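Local coordinates for protein processed glycerol phosphate lipoteichoic acid synthase 2 (Bacillus subtilis, PDB 2W8D) that belongs to the lipoteichoic acid synthases and has a sulfatase-type fold of the alkaline phosphatase clan that holds a bound magnesium ion, at residues F76-Q81 / E88-N93; A269-K272 / E278-D281; S331-D334 / H340-V343; G349-I352 / T357-S360; P354-T357 / K362-D365. All blocks are in the same frame, centred on the assembly; numbering follows the deposited sequence.

Contact 1 of 5, residues F76-Q81 / E88-N93; sequences FHQTGQ and EFMMEN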
loop_
_atom_site.group_PDB
_atom_site.type_symbol
_atom_site.label_atom_id
_atom_site.label_comp_id
_atom_site.label_asym_id
_atom_site.label_seq_id
_atom_site.Cartn_x
_atom_site.Cartn_y
_atom_site.Cartn_z
ATOM N N PHE A 76 -1.508 4.594 -7.534
ATOM C CA PHE A 76 -1.336 3.367 -8.265
ATOM C C PHE A 76 -0.515 2.341 -7.472
ATOM O O PHE A 76 0.513 2.682 -6.872
ATOM C CB PHE A 76 -0.648 3.672 -9.619
ATOM C CG PHE A 76 -1.495 4.522 -10.550
ATOM C CD1 PHE A 76 -2.212 3.932 -11.601
ATOM C CD2 PHE A 76 -1.581 5.914 -10.376
ATOM C CE1 PHE A 76 -3.021 4.713 -12.457
ATOM C CE2 PHE A 76 -2.379 6.698 -11.229
ATOM C CZ PHE A 76 -3.096 6.093 -12.264
ATOM N N HIS A 77 -0.915 1.071 -7.528
ATOM C CA HIS A 77 -0.010 0.021 -7.013
ATOM C C HIS A 77 1.211 -0.131 -7.953
ATOM O O HIS A 77 1.113 0.092 -9.149
ATOM C CB HIS A 77 -0.737 -1.311 -6.817
ATOM C CG HIS A 77 -0.936 -2.075 -8.087
ATOM N ND1 HIS A 77 -0.003 -2.980 -8.562
ATOM C CD2 HIS A 77 -1.948 -2.060 -8.990
ATOM C CE1 HIS A 77 -0.434 -3.490 -9.702
ATOM N NE2 HIS A 77 -1.603 -2.936 -9.992
ATOM N N GLN A 78 2.359 -0.503 -7.406
ATOM C CA GLN A 78 3.549 -0.657 -8.233
ATOM C C GLN A 78 4.141 -2.052 -8.086
ATOM O O GLN A 78 5.341 -2.236 -8.308
ATOM C CB GLN A 78 4.582 0.429 -7.879
ATOM C CG GLN A 78 4.059 1.875 -8.084
ATOM C CD GLN A 78 5.012 2.901 -7.557
ATOM O OE1 GLN A 78 5.249 2.973 -6.340
ATOM N NE2 GLN A 78 5.602 3.691 -8.458
ATOM N N THR A 79 3.297 -3.019 -7.736
ATOM C CA THR A 79 3.713 -4.370 -7.436
ATOM C C THR A 79 4.034 -5.195 -8.664
ATOM O O THR A 79 3.606 -4.870 -9.795
ATOM C CB THR A 79 2.640 -5.155 -6.598
ATOM O OG1 THR A 79 1.465 -5.341 -7.379
ATOM C CG2 THR A 79 2.286 -4.426 -5.266
ATOM N N GLY A 80 4.817 -6.251 -8.431
ATOM C CA GLY A 80 5.118 -7.268 -9.443
ATOM C C GLY A 80 4.669 -8.628 -8.896
ATOM O O GLY A 80 3.576 -8.762 -8.266
ATOM N N GLN A 81 5.504 -9.633 -9.054
ATOM C CA GLN A 81 5.060 -10.979 -8.640
ATOM C C GLN A 81 4.932 -11.280 -7.136
ATOM O O GLN A 81 4.336 -12.280 -6.761
ATOM C CB GLN A 81 5.852 -12.046 -9.352
ATOM C CG GLN A 81 5.793 -11.852 -10.899
ATOM C CD GLN A 81 6.611 -12.907 -11.644
ATOM O OE1 GLN A 81 7.782 -13.147 -11.342
ATOM N NE2 GLN A 81 5.973 -13.548 -12.606
ATOM N N GLU A 88 3.734 -4.383 0.752
ATOM C CA GLU A 88 4.293 -4.177 2.135
ATOM C C GLU A 88 5.753 -3.719 2.082
ATOM O O GLU A 88 6.188 -2.857 2.868
ATOM C CB GLU A 88 4.251 -5.450 2.999
ATOM C CG GLU A 88 2.885 -6.024 3.238
ATOM C CD GLU A 88 2.974 -7.214 4.186
ATOM O OE1 GLU A 88 3.470 -7.023 5.336
ATOM O OE2 GLU A 88 2.575 -8.329 3.755
ATOM N N PHE A 89 6.518 -4.287 1.164
ATOM C CA PHE A 89 7.926 -3.906 1.047
ATOM C C PHE A 89 8.116 -2.421 0.735
ATOM O O PHE A 89 8.997 -1.761 1.280
ATOM C CB PHE A 89 8.617 -4.723 -0.062
ATOM C CG PHE A 89 10.098 -4.460 -0.156
ATOM C CD1 PHE A 89 10.957 -4.938 0.823
ATOM C CD2 PHE A 89 10.629 -3.729 -1.233
ATOM C CE1 PHE A 89 12.338 -4.727 0.731
ATOM C CE2 PHE A 89 12.007 -3.484 -1.326
ATOM C CZ PHE A 89 12.861 -3.990 -0.335
HETATM N N MSE A 90 7.272 -1.917 -0.149
HETATM C CA MSE A 90 7.281 -0.515 -0.528
HETATM C C MSE A 90 6.809 0.422 0.590
HETATM O O MSE A 90 7.388 1.504 0.727
HETATM C CB MSE A 90 6.486 -0.321 -1.815
HETATM C CG MSE A 90 7.269 -0.861 -3.000
HETATM SE SE MSE A 90 6.360 -0.564 -4.713
HETATM C CE MSE A 90 5.161 -2.081 -4.657
HETATM N N MSE A 91 5.799 0.005 1.377
HETATM C CA MSE A 91 5.315 0.798 2.520
HETATM C C MSE A 91 6.432 0.971 3.520
HETATM O O MSE A 91 6.589 2.046 4.062
HETATM C CB MSE A 91 4.134 0.148 3.268
HETATM C CG MSE A 91 2.893 -0.094 2.445
HETATM SE SE MSE A 91 2.150 1.542 1.663
HETATM C CE MSE A 91 1.892 0.934 -0.177
ATOM N N GLU A 92 7.192 -0.093 3.777
ATOM C CA GLU A 92 8.260 -0.028 4.797
ATOM C C GLU A 92 9.576 0.534 4.271
ATOM O O GLU A 92 10.382 0.963 5.058
ATOM C CB GLU A 92 8.547 -1.388 5.460
ATOM C CG GLU A 92 7.389 -2.178 6.106
ATOM C CD GLU A 92 6.224 -1.345 6.609
ATOM O OE1 GLU A 92 6.427 -0.238 7.136
ATOM O OE2 GLU A 92 5.079 -1.808 6.499
ATOM N N ASN A 93 9.810 0.530 2.957
ATOM C CA ASN A 93 11.160 0.868 2.471
ATOM C C ASN A 93 11.289 1.983 1.464
ATOM O O ASN A 93 12.371 2.531 1.319
ATOM C CB ASN A 93 11.864 -0.375 1.935
ATOM C CG ASN A 93 12.075 -1.391 2.997
ATOM O OD1 ASN A 93 12.964 -1.232 3.821
ATOM N ND2 ASN A 93 11.246 -2.454 3.012
#
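The selenomethionine side chain of Met90 lies against Gln78 and Thr79, and its last two atoms do the touching. SE sits 3.8 Å from Gln78 CB, while the terminal methyl CE reaches the peptide that joins the two loop residues, 3.6 Å from Gln78 C. The same methyl meets the methyl branch of Thr79, with CE and CG2 3.8 Å apart and the two side chains crossing at about a right angle. A bend at the last torsion (chi3 -83°) turns CE out of the line of the extended part of Met90 and onto that peptide. No hydrogen bond links the segments, so the contact is pure packing.

Polar groups hold the loop in shape beside it. Thr79 OG1 and His77 ND1 form a hydrogen bond of 3.0 Å, which fixes the rotation of Thr79 (chi1 66°) with CG2 facing Met90 CE. The Gln78 amide is anchored beyond the segments, NE2 to Pro345 O and OE1 to Val311 N.

The centre of the contact is about 6 Å from that of the chain. Thr79 also touches His259, a ligand of the magnesium ion, and its side chain lies about 8 Å from the metal. The contact thus packs helix 86-93, which follows the phosphothreonine position Thr84, against the loop leaving strand 70-76 of the large mixed sheet.

Contact 2 of 5, residues A269-K272 / E278-D281; sequences AMAK and EITD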
loop_
_atom_site.group_PDB
_atom_site.type_symbol
_atom_site.label_atom_id
_atom_site.label_comp_id
_atom_site.label_asym_id
_atom_site.label_seq_id
_atom_site.Cartn_x
_atom_site.Cartn_y
_atom_site.Cartn_z
ATOM N N ALA A 269 -16.010 -9.241 -18.937
ATOM C CA ALA A 269 -16.969 -8.829 -17.911
ATOM C C ALA A 269 -16.680 -7.407 -17.399
ATOM O O ALA A 269 -17.614 -6.639 -17.105
ATOM C CB ALA A 269 -17.005 -9.838 -16.751
HETATM N N MSE A 270 -15.400 -7.054 -17.311
HETATM C CA MSE A 270 -15.011 -5.738 -16.825
HETATM C C MSE A 270 -15.470 -4.616 -17.733
HETATM O O MSE A 270 -15.711 -3.526 -17.257
HETATM C CB MSE A 270 -13.499 -5.631 -16.602
HETATM C CG MSE A 270 -13.068 -6.273 -15.354
HETATM SE SE MSE A 270 -13.867 -5.389 -13.754
HETATM C CE MSE A 270 -12.974 -3.669 -13.885
ATOM N N ALA A 271 -15.570 -4.867 -19.035
ATOM C CA ALA A 271 -16.158 -3.886 -19.949
ATOM C C ALA A 271 -17.635 -3.621 -19.640
ATOM O O ALA A 271 -18.099 -2.490 -19.771
ATOM C CB ALA A 271 -15.996 -4.324 -21.417
ATOM N N LYS A 272 -18.380 -4.665 -19.272
ATOM C CA LYS A 272 -19.749 -4.465 -18.779
ATOM C C LYS A 272 -19.770 -3.712 -17.458
ATOM O O LYS A 272 -20.599 -2.821 -17.275
ATOM C CB LYS A 272 -20.509 -5.780 -18.649
ATOM C CG LYS A 272 -20.743 -6.495 -19.974
ATOM C CD LYS A 272 -21.592 -7.720 -19.685
ATOM C CE LYS A 272 -21.159 -8.917 -20.497
ATOM N NZ LYS A 272 -21.655 -8.815 -21.868
ATOM N N GLU A 278 -15.218 -2.502 -24.909
ATOM C CA GLU A 278 -14.109 -3.384 -24.645
ATOM C C GLU A 278 -13.180 -2.706 -23.654
ATOM O O GLU A 278 -13.243 -1.508 -23.462
ATOM C CB GLU A 278 -13.388 -3.766 -25.961
ATOM C CG GLU A 278 -12.267 -2.825 -26.361
ATOM C CD GLU A 278 -12.064 -2.702 -27.861
ATOM O OE1 GLU A 278 -11.640 -3.710 -28.496
ATOM O OE2 GLU A 278 -12.323 -1.580 -28.398
ATOM N N ILE A 279 -12.352 -3.501 -22.993
ATOM C CA ILE A 279 -11.271 -3.007 -22.150
ATOM C C ILE A 279 -10.013 -3.004 -23.003
ATOM O O ILE A 279 -9.533 -4.067 -23.368
ATOM C CB ILE A 279 -11.052 -3.930 -20.904
ATOM C CG1 ILE A 279 -12.226 -3.844 -19.914
ATOM C CG2 ILE A 279 -9.718 -3.617 -20.176
ATOM C CD1 ILE A 279 -12.616 -2.441 -19.491
ATOM N N THR A 280 -9.481 -1.830 -23.323
ATOM C CA THR A 280 -8.174 -1.739 -24.022
ATOM C C THR A 280 -6.960 -1.799 -23.054
ATOM O O THR A 280 -7.128 -1.798 -21.827
ATOM C CB THR A 280 -8.103 -0.439 -24.848
ATOM O OG1 THR A 280 -8.276 0.688 -23.974
ATOM C CG2 THR A 280 -9.185 -0.405 -25.958
ATOM N N ASP A 281 -5.740 -1.820 -23.586
ATOM C CA ASP A 281 -4.503 -1.708 -22.768
ATOM C C ASP A 281 -4.525 -0.449 -21.929
ATOM O O ASP A 281 -4.151 -0.464 -20.769
ATOM C CB ASP A 281 -3.254 -1.586 -23.663
ATOM C CG ASP A 281 -2.781 -2.912 -24.260
ATOM O OD1 ASP A 281 -3.162 -4.002 -23.781
ATOM O OD2 ASP A 281 -2.002 -2.836 -25.245
#
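Ile279 points at the helix and lays its longer branch against the backbone between Met270 and Ala271, rather than against a side-chain end. CG1 comes to 3.6 Å from Ala271 N, and CD1 stands 3.8 Å from that same nitrogen. The branch is set by chi1 (-69°), which turns CG1 opposite the carbonyl carbon of Ile279. Met270 CB meets Ile279 CG1 at 4.0 Å; the selenomethionine chain then folds away at chi2 and chi3, and the Met270 side chain also touches Phe45, Ile262 and Leu287. Ala271 CB is likewise 4.1 Å from Ile279 CG1, and it rests on the backbone of Glu278, 3.9 Å from its CA.

This is a helix-loop-helix connection: helix 267-273 ends, Glu278 and Ile279 come back against it, and the chain then leaves it for helix 281-286. Thr280 occupies the N-cap position of the second helix, its side chain capping a backbone N there, while Asp283 OD2 accepts a hydrogen bond from Thr280 N. CB of Glu278 points away from helix 267-273, and it is the backbone that meets Ala271. No hydrogen bond crosses between the segments.

Contact 3 of 5, residues S331-D334 / H340-V343; sequences SGSD and HREV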
loop_
_atom_site.group_PDB
_atom_site.type_symbol
_atom_site.label_atom_id
_atom_site.label_comp_id
_atom_site.label_asym_id
_atom_site.label_seq_id
_atom_site.Cartn_x
_atom_site.Cartn_y
_atom_site.Cartn_z
ATOM N N SER A 331 13.046 5.856 -2.717
ATOM C CA SER A 331 12.687 6.131 -4.097
ATOM C C SER A 331 11.501 7.071 -4.232
ATOM O O SER A 331 11.379 7.776 -5.237
ATOM C CB SER A 331 12.371 4.817 -4.819
ATOM O OG SER A 331 13.583 4.122 -5.087
ATOM N N GLY A 332 10.630 7.078 -3.224
ATOM C CA GLY A 332 9.354 7.800 -3.313
ATOM C C GLY A 332 9.383 9.278 -2.961
ATOM O O GLY A 332 10.350 9.805 -2.432
ATOM N N SER A 333 8.296 9.950 -3.268
ATOM C CA SER A 333 8.230 11.379 -3.090
ATOM C C SER A 333 6.977 11.671 -2.269
ATOM O O SER A 333 5.916 11.208 -2.608
ATOM C CB SER A 333 8.180 12.033 -4.477
ATOM O OG SER A 333 7.795 13.394 -4.394
ATOM N N ASP A 334 7.134 12.367 -1.147
ATOM C CA ASP A 334 6.019 12.816 -0.308
ATOM C C ASP A 334 4.914 13.422 -1.176
ATOM O O ASP A 334 5.128 14.414 -1.871
ATOM C CB ASP A 334 6.541 13.839 0.708
ATOM C CG ASP A 334 5.436 14.495 1.549
ATOM O OD1 ASP A 334 4.254 14.128 1.487
ATOM O OD2 ASP A 334 5.759 15.421 2.294
ATOM N N HIS A 340 6.277 17.471 -5.370
ATOM C CA HIS A 340 5.994 16.031 -5.581
ATOM C C HIS A 340 5.940 15.629 -7.057
ATOM O O HIS A 340 5.134 16.195 -7.797
ATOM C CB HIS A 340 4.680 15.635 -4.874
ATOM C CG HIS A 340 4.171 14.272 -5.239
ATOM N ND1 HIS A 340 4.840 13.107 -4.918
ATOM C CD2 HIS A 340 3.051 13.890 -5.896
ATOM C CE1 HIS A 340 4.150 12.071 -5.361
ATOM N NE2 HIS A 340 3.052 12.521 -5.946
ATOM N N ARG A 341 6.777 14.664 -7.471
ATOM C CA ARG A 341 6.786 14.199 -8.879
ATOM C C ARG A 341 5.565 13.346 -9.201
ATOM O O ARG A 341 5.114 12.593 -8.362
ATOM C CB ARG A 341 8.104 13.502 -9.268
ATOM C CG ARG A 341 8.384 12.131 -8.599
ATOM C CD ARG A 341 7.782 10.949 -9.385
ATOM N NE ARG A 341 7.992 9.682 -8.681
ATOM C CZ ARG A 341 7.226 9.215 -7.694
ATOM N NH1 ARG A 341 6.171 9.906 -7.266
ATOM N NH2 ARG A 341 7.531 8.063 -7.113
ATOM N N GLU A 342 5.020 13.468 -10.409
ATOM C CA GLU A 342 3.780 12.777 -10.744
ATOM C C GLU A 342 3.903 11.796 -11.892
ATOM O O GLU A 342 2.902 11.308 -12.393
ATOM C CB GLU A 342 2.693 13.790 -11.043
ATOM C CG GLU A 342 2.243 14.521 -9.788
ATOM C CD GLU A 342 1.023 15.388 -10.007
ATOM O OE1 GLU A 342 1.187 16.624 -10.095
ATOM O OE2 GLU A 342 -0.091 14.837 -10.097
ATOM N N VAL A 343 5.125 11.488 -12.297
ATOM C CA VAL A 343 5.371 10.507 -13.319
ATOM C C VAL A 343 5.583 9.182 -12.554
ATOM O O VAL A 343 6.602 9.010 -11.895
ATOM C CB VAL A 343 6.627 10.883 -14.155
ATOM C CG1 VAL A 343 6.818 9.918 -15.281
ATOM C CG2 VAL A 343 6.517 12.336 -14.736
#
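Ser333 OG lies at the edge of the His340 imidazole and accepts a hydrogen bond from ND1 at 3.0 Å, coming in 19° out of the ring plane. The same oxygen receives a second, weak bond from the backbone, Arg341 N to Ser333 OG at 3.5 Å. Ser333 CB, one bond back, lies over one face of the Arg341 guanidinium, 4.0 Å from NH1 and offset toward its rim. The serine is thus held between ring edge and guanidinium face. Asp334 O adds a further contact, 3.3 Å from His340 CB.

Torsions place both partners. Ser333 points OG opposite its own backbone N (chi1 166°), which carries it across to the histidine. Arg341 is bent at chi2 (88°), and this folds the guanidinium back beside residues 331-333.

The next shell fixes these groups from outside. Asp19 OD2 is a further hydrogen-bond partner of Ser333 OG, and His340 NE2 is bonded to Tyr307 O. Arg341 NH2 makes salt bridges with Glu388 and with Asp312, whose OD1 also takes the backbone N-H of Ser333. The contact draws together two parts of the long loop between helix 313-320 and strand 344-345, and the Glu388 bridge ties that loop to helix 380-397.

Glu388 and Asp312 balance the charge of Arg341. With NE2 bonded to a carbonyl oxygen and ND1 donating to the hydroxyl, both ring nitrogens of His340 would carry hydrogens; this is consistent with an imidazolium, which Asp19 might favour through the shared hydroxyl.

Contact 4 of 5, residues G349-I352 / T357-S360; sequences GDFI and TKIS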
loop_
_atom_site.group_PDB
_atom_site.type_symbol
_atom_site.label_atom_id
_atom_site.label_comp_id
_atom_site.label_asym_id
_atom_site.label_seq_id
_atom_site.Cartn_x
_atom_site.Cartn_y
_atom_site.Cartn_z
ATOM N N GLY A 349 8.261 -1.175 -16.097
ATOM C CA GLY A 349 8.818 -0.130 -16.965
ATOM C C GLY A 349 7.757 0.709 -17.684
ATOM O O GLY A 349 8.063 1.793 -18.143
ATOM N N ASP A 350 6.521 0.203 -17.820
ATOM C CA ASP A 350 5.391 1.046 -18.159
ATOM C C ASP A 350 5.325 2.167 -17.119
ATOM O O ASP A 350 6.017 2.138 -16.078
ATOM C CB ASP A 350 4.074 0.242 -18.151
ATOM C CG ASP A 350 4.053 -0.858 -19.239
ATOM O OD1 ASP A 350 4.973 -0.911 -20.095
ATOM O OD2 ASP A 350 3.126 -1.688 -19.247
ATOM N N PHE A 351 4.539 3.179 -17.421
ATOM C CA PHE A 351 4.332 4.248 -16.468
ATOM C C PHE A 351 3.079 5.015 -16.734
ATOM O O PHE A 351 2.470 4.865 -17.785
ATOM C CB PHE A 351 5.556 5.179 -16.344
ATOM C CG PHE A 351 5.770 6.115 -17.506
ATOM C CD1 PHE A 351 5.124 7.348 -17.555
ATOM C CD2 PHE A 351 6.720 5.822 -18.493
ATOM C CE1 PHE A 351 5.364 8.251 -18.618
ATOM C CE2 PHE A 351 6.969 6.712 -19.548
ATOM C CZ PHE A 351 6.294 7.920 -19.608
ATOM N N ILE A 352 2.679 5.823 -15.756
ATOM C CA ILE A 352 1.554 6.708 -15.937
ATOM C C ILE A 352 1.882 8.042 -15.319
ATOM O O ILE A 352 2.565 8.109 -14.303
ATOM C CB ILE A 352 0.255 6.128 -15.389
ATOM C CG1 ILE A 352 -0.920 7.051 -15.742
ATOM C CG2 ILE A 352 0.320 5.940 -13.844
ATOM C CD1 ILE A 352 -2.242 6.371 -15.677
ATOM N N THR A 357 0.180 7.898 -20.565
ATOM C CA THR A 357 0.236 6.511 -20.143
ATOM C C THR A 357 0.975 5.648 -21.174
ATOM O O THR A 357 0.632 5.633 -22.373
ATOM C CB THR A 357 -1.095 5.937 -19.519
ATOM O OG1 THR A 357 -1.492 4.698 -20.135
ATOM C CG2 THR A 357 -2.234 6.929 -19.483
ATOM N N LYS A 358 2.052 5.023 -20.725
ATOM C CA LYS A 358 2.890 4.221 -21.595
ATOM C C LYS A 358 2.731 2.759 -21.264
ATOM O O LYS A 358 3.042 2.360 -20.150
ATOM C CB LYS A 358 4.358 4.576 -21.407
ATOM C CG LYS A 358 5.214 4.129 -22.599
ATOM C CD LYS A 358 6.609 3.791 -22.185
ATOM C CE LYS A 358 7.480 3.552 -23.392
ATOM N NZ LYS A 358 8.891 3.386 -22.962
ATOM N N ILE A 359 2.299 1.959 -22.236
ATOM C CA ILE A 359 2.068 0.521 -22.035
ATOM C C ILE A 359 2.672 -0.273 -23.204
ATOM O O ILE A 359 2.344 -0.019 -24.371
ATOM C CB ILE A 359 0.549 0.207 -21.894
ATOM C CG1 ILE A 359 -0.094 1.058 -20.801
ATOM C CG2 ILE A 359 0.303 -1.286 -21.595
ATOM C CD1 ILE A 359 0.351 0.686 -19.285
ATOM N N SER A 360 3.565 -1.218 -22.879
ATOM C CA SER A 360 4.326 -2.007 -23.878
ATOM C C SER A 360 4.831 -1.147 -25.017
ATOM O O SER A 360 4.636 -1.483 -26.186
ATOM C CB SER A 360 3.489 -3.172 -24.456
ATOM O OG SER A 360 2.642 -3.694 -23.442
HETATM O O HOH W 1 2.925 -3.774 -20.444
#
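Lys358 N donates to Phe351 O at 3.0 Å with an N-H...O angle of 165°, and Phe351 N returns a bond to Lys358 O at 3.2 Å. Together they make Phe351 and Lys358 an antiparallel hydrogen-bonded pair, and Ile352 with Thr357 follows as a non-hydrogen-bonded pair.

Side chains add to both faces. Where Phe351 and Lys358 point, the lysine CB lies over the phenylalanine ring, 4.1 Å from its centroid and 22° off the normal, a CH-pi contact offset toward the CE2 rim. Phe351 is brought there by a chi1 of 74°, which tucks CG between its backbone N and carbonyl carbon. The lysine chain runs on, extended, past the ring to a salt bridge between NZ and Asp382 of helix 380-397. On the reverse face Ile352 and Thr357 lie side by side, pointing the same way, with CD1 of the isoleucine 3.8 Å from CG2 of the threonine; both also touch helix 281-286.

Beyond the strand pairing, Asp350 secures the open end. Ser360 N donates to Asp350 OD1 at 3.1 Å, meeting it from above the carboxylate plane. Ile359 packs across the same carboxylate, its CD1 3.7 Å from Asp350 OD2.

The arrangement is that of a beta hairpin, strands 351-352 and 356-359, within a five-stranded antiparallel sheet in which every strand neighbours the next in sequence, a meander.

Contact 5 of 5, residues P354-T357 / K362-D365; sequences PKYT and KYYD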
loop_
_atom_site.group_PDB
_atom_site.type_symbol
_atom_site.label_atom_id
_atom_site.label_comp_id
_atom_site.label_asym_id
_atom_site.label_seq_id
_atom_site.Cartn_x
_atom_site.Cartn_y
_atom_site.Cartn_z
ATOM N N PRO A 354 0.190 12.524 -15.413
ATOM C CA PRO A 354 -0.963 13.297 -15.873
ATOM C C PRO A 354 -0.948 13.476 -17.384
ATOM O O PRO A 354 -1.999 13.529 -17.998
ATOM C CB PRO A 354 -0.798 14.650 -15.157
ATOM C CG PRO A 354 -0.017 14.320 -13.919
ATOM C CD PRO A 354 0.890 13.184 -14.294
ATOM N N LYS A 355 0.238 13.570 -17.963
ATOM C CA LYS A 355 0.391 13.667 -19.412
ATOM C C LYS A 355 0.226 12.345 -20.200
ATOM O O LYS A 355 -0.543 12.278 -21.163
ATOM C CB LYS A 355 1.759 14.279 -19.760
ATOM C CG LYS A 355 1.663 15.265 -20.918
ATOM C CD LYS A 355 3.020 15.481 -21.565
ATOM C CE LYS A 355 3.018 16.637 -22.533
ATOM N NZ LYS A 355 4.402 16.817 -23.046
ATOM N N TYR A 356 0.959 11.314 -19.792
ATOM C CA TYR A 356 1.106 10.112 -20.617
ATOM C C TYR A 356 0.813 8.841 -19.873
ATOM O O TYR A 356 1.143 8.715 -18.682
ATOM C CB TYR A 356 2.562 9.956 -21.084
ATOM C CG TYR A 356 3.098 11.040 -21.946
ATOM C CD1 TYR A 356 2.435 11.444 -23.099
ATOM C CD2 TYR A 356 4.313 11.633 -21.643
ATOM C CE1 TYR A 356 2.977 12.431 -23.924
ATOM C CE2 TYR A 356 4.846 12.606 -22.438
ATOM C CZ TYR A 356 4.186 13.001 -23.576
ATOM O OH TYR A 356 4.751 13.991 -24.346
ATOM N N THR A 357 0.180 7.898 -20.565
ATOM C CA THR A 357 0.236 6.511 -20.143
ATOM C C THR A 357 0.975 5.648 -21.174
ATOM O O THR A 357 0.632 5.633 -22.373
ATOM C CB THR A 357 -1.095 5.937 -19.519
ATOM O OG1 THR A 357 -1.492 4.698 -20.135
ATOM C CG2 THR A 357 -2.234 6.929 -19.483
ATOM N N LYS A 362 3.744 1.662 -26.227
ATOM C CA LYS A 362 2.808 2.613 -26.818
ATOM C C LYS A 362 2.459 3.761 -25.839
ATOM O O LYS A 362 2.337 3.553 -24.625
ATOM C CB LYS A 362 1.541 1.897 -27.279
ATOM C CG LYS A 362 1.749 1.027 -28.495
ATOM C CD LYS A 362 0.474 0.214 -28.749
ATOM C CE LYS A 362 0.349 -0.273 -30.193
ATOM N NZ LYS A 362 1.382 -1.286 -30.542
ATOM N N TYR A 363 2.278 4.957 -26.387
ATOM C CA TYR A 363 1.890 6.102 -25.583
ATOM C C TYR A 363 0.467 6.558 -25.866
ATOM O O TYR A 363 0.043 6.691 -27.023
ATOM C CB TYR A 363 2.781 7.292 -25.853
ATOM C CG TYR A 363 4.149 7.242 -25.254
ATOM C CD1 TYR A 363 4.396 7.771 -23.981
ATOM C CD2 TYR A 363 5.225 6.735 -25.975
ATOM C CE1 TYR A 363 5.686 7.758 -23.442
ATOM C CE2 TYR A 363 6.490 6.718 -25.441
ATOM C CZ TYR A 363 6.715 7.238 -24.184
ATOM O OH TYR A 363 7.991 7.220 -23.655
ATOM N N TYR A 364 -0.238 6.866 -24.789
ATOM C CA TYR A 364 -1.572 7.380 -24.893
ATOM C C TYR A 364 -1.647 8.663 -24.115
ATOM O O TYR A 364 -0.894 8.849 -23.141
ATOM C CB TYR A 364 -2.567 6.391 -24.307
ATOM C CG TYR A 364 -2.471 5.009 -24.890
ATOM C CD1 TYR A 364 -3.308 4.601 -25.916
ATOM C CD2 TYR A 364 -1.548 4.103 -24.389
ATOM C CE1 TYR A 364 -3.210 3.308 -26.447
ATOM C CE2 TYR A 364 -1.450 2.810 -24.903
ATOM C CZ TYR A 364 -2.281 2.422 -25.912
ATOM O OH TYR A 364 -2.143 1.151 -26.395
ATOM N N ASP A 365 -2.554 9.542 -24.539
ATOM C CA ASP A 365 -2.863 10.704 -23.735
ATOM C C ASP A 365 -3.612 10.239 -22.484
ATOM O O ASP A 365 -4.658 9.608 -22.580
ATOM C CB ASP A 365 -3.705 11.719 -24.518
ATOM C CG ASP A 365 -4.075 12.919 -23.672
ATOM O OD1 ASP A 365 -3.163 13.696 -23.302
ATOM O OD2 ASP A 365 -5.274 13.068 -23.348
#
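Residues 355-357 and 362-365 run antiparallel with a marked splay, their end-to-end directions 143° apart. Thr357 and Tyr364 form the hydrogen-bonded pair: Thr357 N donates to Tyr364 O at 2.9 Å, and Tyr364 N to Thr357 O at 2.8 Å. Next to it, Tyr356 and Asp365 form a non-hydrogen-bonded pair whose side chains diverge.

The main side-chain meeting is an edge-to-face (T-shaped) pair. Tyr363 turns its edge toward the face of Tyr356, the ring centroids 5.5 Å apart and the planes at 70°. In both residues CG stands opposite the carbonyl carbon (chi1 -62° in Tyr356), which places the two rings together. Lys355 CD lies over a face of the Tyr356 ring, and Lys355 NZ donates to Tyr356 OH at 3.1 Å; that hydroxyl is also bonded to Asp378 N. Tyr364 lies on the side of the sheet where Thr357 points, its CD2 3.3 Å from Thr357 O, which sits at the ring edge. Thr357 OG1 is buried here without a hydrogen-bond partner.

Helix 281-286 lies on the Thr357 side, and helix 380-397 touches Tyr356 and Tyr363. The pair is a beta hairpin, strands 356-359 and 362-365, of the five-stranded antiparallel meander.

From the N terminus, contact 1 closes the loop between strand 70-76 and helix 86-93 near the magnesium ion, and contact 2 closes the link from helix 267-273 to helix 281-286. Contact 3 then draws together the loop ahead of strand 344-345. These three follow in series. Contact 5 begins on the strand where contact 4 ends, so the two hairpins overlap at Thr357 and neither encloses the other; Phe351 packs on Tyr363 between them. Spatially, Phe76 of contact 1 touches Ile352, and Asp281 of contact 2 meets Ile359 and Tyr364, which ties the meander to strand 70-76 and helix 281-286, while Val343 on Phe351 ties it to the loop of contact 3.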